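Long-range contact in putative aldehyde dehydrogenase AldY (Bacillus subtilis, PDB 4DNG), which probably oxidises aldehydes to carboxylates with NAD+ as electron acceptor and may help protect the cell against ethanol stress: residues V362-N374 against L382-S394. Sequence-based numbering, arbitrary orientation.
Sequences VLTPYVFVGADNN and LFAPIATIIKAGS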
loop_
_atom_site.group_PDB
_atom_site.type_symbol
_atom_site.label_atom_id
_atom_site.label_comp_id
_atom_site.label_asym_id
_atom_site.label_seq_id
_atom_site.Cartn_x
_atom_site.Cartn_y
_atom_site.Cartn_z
ATOM N N VAL A 362 18.355 18.071 30.569
ATOM C CA VAL A 362 19.377 17.662 29.609
ATOM C C VAL A 362 20.029 16.381 30.109
ATOM O O VAL A 362 20.454 16.303 31.261
ATOM C CB VAL A 362 20.500 18.730 29.480
ATOM C CG1 VAL A 362 21.612 18.225 28.580
ATOM C CG2 VAL A 362 19.963 20.066 28.956
ATOM N N LEU A 363 20.118 15.365 29.269
ATOM C CA LEU A 363 21.109 14.346 29.573
ATOM C C LEU A 363 22.286 14.333 28.596
ATOM O O LEU A 363 22.119 14.439 27.376
ATOM C CB LEU A 363 20.512 12.966 29.895
ATOM C CG LEU A 363 19.790 12.043 28.935
ATOM C CD1 LEU A 363 20.774 11.106 28.257
ATOM C CD2 LEU A 363 18.793 11.240 29.751
ATOM N N THR A 364 23.478 14.270 29.188
ATOM C CA THR A 364 24.739 14.365 28.487
ATOM C C THR A 364 25.018 12.996 27.936
ATOM O O THR A 364 24.571 12.010 28.522
ATOM C CB THR A 364 25.870 14.732 29.445
ATOM O OG1 THR A 364 25.870 13.791 30.519
ATOM C CG2 THR A 364 25.680 16.159 30.000
ATOM N N PRO A 365 25.762 12.932 26.815
ATOM C CA PRO A 365 25.922 11.691 26.060
ATOM C C PRO A 365 26.392 10.503 26.916
ATOM O O PRO A 365 27.223 10.683 27.820
ATOM C CB PRO A 365 26.985 12.043 25.008
ATOM C CG PRO A 365 26.968 13.524 24.904
ATOM C CD PRO A 365 26.537 14.049 26.236
ATOM N N TYR A 366 25.840 9.319 26.635
ATOM C CA TYR A 366 26.352 8.054 27.177
ATOM C C TYR A 366 26.835 7.185 26.032
ATOM O O TYR A 366 26.155 7.064 25.011
ATOM C CB TYR A 366 25.274 7.276 27.940
ATOM C CG TYR A 366 24.808 7.889 29.248
ATOM C CD1 TYR A 366 24.035 9.062 29.267
ATOM C CD2 TYR A 366 25.097 7.270 30.469
ATOM C CE1 TYR A 366 23.592 9.612 30.465
ATOM C CE2 TYR A 366 24.660 7.809 31.669
ATOM C CZ TYR A 366 23.906 8.976 31.664
ATOM O OH TYR A 366 23.481 9.512 32.861
ATOM N N VAL A 367 27.999 6.566 26.199
ATOM C CA VAL A 367 28.486 5.624 25.204
ATOM C C VAL A 367 28.754 4.273 25.861
ATOM O O VAL A 367 29.617 4.147 26.741
ATOM C CB VAL A 367 29.728 6.144 24.425
ATOM C CG1 VAL A 367 30.173 5.112 23.385
ATOM C CG2 VAL A 367 29.436 7.491 23.743
ATOM N N PHE A 368 27.974 3.280 25.442
ATOM C CA PHE A 368 28.183 1.890 25.821
ATOM C C PHE A 368 29.032 1.203 24.751
ATOM O O PHE A 368 28.852 1.442 23.553
ATOM C CB PHE A 368 26.842 1.174 25.970
ATOM C CG PHE A 368 26.066 1.593 27.182
ATOM C CD1 PHE A 368 26.365 1.060 28.432
ATOM C CD2 PHE A 368 25.022 2.518 27.078
ATOM C CE1 PHE A 368 25.643 1.443 29.560
ATOM C CE2 PHE A 368 24.304 2.904 28.197
ATOM C CZ PHE A 368 24.616 2.365 29.441
ATOM N N VAL A 369 29.972 0.368 25.182
ATOM C CA VAL A 369 30.873 -0.291 24.244
ATOM C C VAL A 369 30.870 -1.793 24.451
ATOM O O VAL A 369 30.507 -2.277 25.527
ATOM C CB VAL A 369 32.324 0.252 24.332
ATOM C CG1 VAL A 369 32.396 1.681 23.816
ATOM C CG2 VAL A 369 32.870 0.158 25.752
ATOM N N GLY A 370 31.273 -2.510 23.404
ATOM C CA GLY A 370 31.412 -3.960 23.432
ATOM C C GLY A 370 30.107 -4.673 23.698
ATOM O O GLY A 370 30.094 -5.726 24.339
ATOM N N ALA A 371 29.010 -4.084 23.219
ATOM C CA ALA A 371 27.681 -4.654 23.391
ATOM C C ALA A 371 27.367 -5.772 22.400
ATOM O O ALA A 371 27.832 -5.755 21.261
ATOM C CB ALA A 371 26.639 -3.559 23.267
ATOM N N ASP A 372 26.550 -6.727 22.838
ATOM C CA ASP A 372 25.943 -7.701 21.936
ATOM C C ASP A 372 24.949 -7.003 21.006
ATOM O O ASP A 372 24.272 -6.063 21.411
ATOM C CB ASP A 372 25.209 -8.766 22.741
ATOM C CG ASP A 372 25.366 -10.152 22.154
ATOM O OD1 ASP A 372 26.383 -10.803 22.482
ATOM O OD2 ASP A 372 24.472 -10.594 21.387
ATOM N N ASN A 373 24.861 -7.455 19.761
ATOM C CA ASN A 373 23.905 -6.898 18.813
ATOM C C ASN A 373 22.486 -7.308 19.200
ATOM O O ASN A 373 21.502 -6.654 18.823
ATOM C CB ASN A 373 24.242 -7.338 17.377
ATOM C CG ASN A 373 23.457 -6.569 16.322
ATOM O OD1 ASN A 373 23.467 -5.340 16.302
ATOM N ND2 ASN A 373 22.771 -7.288 15.448
ATOM N N ASN A 374 22.398 -8.391 19.969
ATOM C CA ASN A 374 21.129 -8.915 20.459
ATOM C C ASN A 374 20.861 -8.445 21.899
ATOM O O ASN A 374 20.347 -9.197 22.737
ATOM C CB ASN A 374 21.140 -10.447 20.362
ATOM C CG ASN A 374 19.855 -11.009 19.782
ATOM O OD1 ASN A 374 19.335 -10.505 18.782
ATOM N ND2 ASN A 374 19.342 -12.068 20.400
ATOM N N LEU A 382 15.373 4.786 20.959
ATOM C CA LEU A 382 15.434 5.691 22.090
ATOM C C LEU A 382 15.245 7.140 21.763
ATOM O O LEU A 382 14.503 7.840 22.399
ATOM C CB LEU A 382 16.748 5.514 22.819
ATOM C CG LEU A 382 17.582 4.393 22.216
ATOM C CD1 LEU A 382 19.024 4.496 22.672
ATOM C CD2 LEU A 382 16.973 3.036 22.541
ATOM N N PHE A 383 15.972 7.619 20.790
ATOM C CA PHE A 383 16.036 9.038 20.642
ATOM C C PHE A 383 16.459 9.704 21.931
ATOM O O PHE A 383 15.732 10.496 22.490
ATOM C CB PHE A 383 14.737 9.620 20.132
ATOM C CG PHE A 383 14.951 10.600 19.037
ATOM C CD1 PHE A 383 15.057 10.179 17.739
ATOM C CD2 PHE A 383 15.128 11.923 19.316
ATOM C CE1 PHE A 383 15.293 11.068 16.724
ATOM C CE2 PHE A 383 15.367 12.823 18.307
ATOM C CZ PHE A 383 15.445 12.395 17.006
ATOM N N ALA A 384 17.615 9.295 22.425
ATOM C CA ALA A 384 18.319 9.935 23.516
ATOM C C ALA A 384 19.771 9.961 23.114
ATOM O O ALA A 384 20.157 9.194 22.261
ATOM C CB ALA A 384 18.146 9.129 24.773
ATOM N N PRO A 385 20.589 10.832 23.686
ATOM C CA PRO A 385 22.009 10.797 23.308
ATOM C C PRO A 385 22.746 9.600 23.915
ATOM O O PRO A 385 23.655 9.757 24.728
ATOM C CB PRO A 385 22.553 12.145 23.796
ATOM C CG PRO A 385 21.567 12.647 24.808
ATOM C CD PRO A 385 20.293 11.855 24.710
ATOM N N ILE A 386 22.330 8.407 23.503
ATOM C CA ILE A 386 22.958 7.162 23.909
ATOM C C ILE A 386 23.454 6.443 22.665
ATOM O O ILE A 386 22.703 6.227 21.713
ATOM C CB ILE A 386 21.990 6.259 24.713
ATOM C CG1 ILE A 386 21.624 6.926 26.042
ATOM C CG2 ILE A 386 22.618 4.898 25.019
ATOM C CD1 ILE A 386 20.243 6.536 26.537
ATOM N N ALA A 387 24.737 6.105 22.674
ATOM C CA ALA A 387 25.358 5.357 21.582
ATOM C C ALA A 387 25.758 3.978 22.079
ATOM O O ALA A 387 26.095 3.810 23.253
ATOM C CB ALA A 387 26.573 6.097 21.027
ATOM N N THR A 388 25.696 2.999 21.180
ATOM C CA THR A 388 26.059 1.623 21.490
ATOM C C THR A 388 26.995 1.085 20.390
ATOM O O THR A 388 26.657 1.098 19.200
ATOM C CB THR A 388 24.806 0.728 21.651
ATOM O OG1 THR A 388 23.894 1.326 22.581
ATOM C CG2 THR A 388 25.183 -0.654 22.148
ATOM N N ILE A 389 28.177 0.638 20.799
ATOM C CA ILE A 389 29.180 0.176 19.852
ATOM C C ILE A 389 29.288 -1.330 19.969
ATOM O O ILE A 389 29.424 -1.878 21.074
ATOM C CB ILE A 389 30.568 0.798 20.100
ATOM C CG1 ILE A 389 30.463 2.267 20.588
ATOM C CG2 ILE A 389 31.460 0.608 18.878
ATOM C CD1 ILE A 389 30.435 3.344 19.517
ATOM N N ILE A 390 29.217 -1.982 18.812
ATOM C CA ILE A 390 29.222 -3.425 18.716
ATOM C C ILE A 390 30.416 -3.919 17.896
ATOM O O ILE A 390 30.709 -3.397 16.822
ATOM C CB ILE A 390 27.902 -3.932 18.094
ATOM C CG1 ILE A 390 26.738 -3.575 19.021
ATOM C CG2 ILE A 390 27.963 -5.443 17.798
ATOM C CD1 ILE A 390 25.420 -3.394 18.304
ATOM N N LYS A 391 31.085 -4.936 18.430
ATOM C CA LYS A 391 32.220 -5.579 17.794
ATOM C C LYS A 391 31.752 -6.575 16.727
ATOM O O LYS A 391 30.855 -7.378 16.977
ATOM C CB LYS A 391 33.042 -6.306 18.867
ATOM C CG LYS A 391 34.404 -6.830 18.432
ATOM C CD LYS A 391 35.423 -5.705 18.345
ATOM C CE LYS A 391 36.822 -6.140 18.742
ATOM N NZ LYS A 391 37.016 -6.103 20.220
ATOM N N ALA A 392 32.368 -6.510 15.545
ATOM C CA ALA A 392 32.202 -7.522 14.487
ATOM C C ALA A 392 33.552 -8.180 14.151
ATOM O O ALA A 392 34.577 -7.492 14.023
ATOM C CB ALA A 392 31.577 -6.902 13.235
ATOM N N GLY A 393 33.545 -9.509 14.031
ATOM C CA GLY A 393 34.731 -10.288 13.651
ATOM C C GLY A 393 34.971 -10.435 12.146
ATOM O O GLY A 393 36.012 -10.931 11.734
ATOM N N SER A 394 34.010 -10.010 11.325
ATOM C CA SER A 394 34.172 -9.954 9.866
ATOM C C SER A 394 33.301 -8.839 9.258
ATOM O O SER A 394 32.455 -8.250 9.953
ATOM C CB SER A 394 33.801 -11.295 9.238
ATOM O OG SER A 394 32.399 -11.374 9.024
#
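Tyr366 N donates to Pro385 O at 2.9 Å, opening the parallel pairing of strand 366-369 with strand 386-392. Ala387 N returns a bond to Tyr366 O, and the alternation continues with Phe368 N to Ala387 O and Ile389 N to Phe368 O. Gly370 then turns the chain with a positive phi (62°), which glycine adopts readily, and Ala371 N still reaches Ile389 O at 3.1 Å.

Apolar side chains cover both faces of this pairing. On one, Ile386 CG2 lies at the edge of the Phe368 ring, in its plane, 4.0 Å from CD2; helix 332-347 packs on both residues. The opposite face carries Val367, whose CG1, anti to the backbone N (chi1 -179°), meets Ile389 CG1 at 4.0 Å, while its CG2 faces the small Ala387 CB. Beta-branched residues suit such extended backbone, and helix 297-313 covers Val367 and Ile389. At the start of the pairing, Leu363 CD1 packs on Pro385 CD at 3.7 Å. Pro385 is the centre of an inverse gamma turn, in which Ile386 N bonds Ala384 O, and proline's fixed phi suits that place.

Beyond the turn at Gly370, Ile390 CG1 lies 3.3 Å from Ala371 O, and the side chain crosses Asn373 at about a right angle, its CD1 3.4 Å from OD1. Asn373 ND2 bonds Met401 O. With alanine in place of Ile390, CG1, CG2 and CD1 are lost, which would probably open a gap beside Ala371 O and leave the Asn373 side chain without the methyl that packs on it.

With helix 376-379 linking the parallel neighbours, this is a beta-alpha-beta unit in the mixed sheet of an aldehyde dehydrogenase fold.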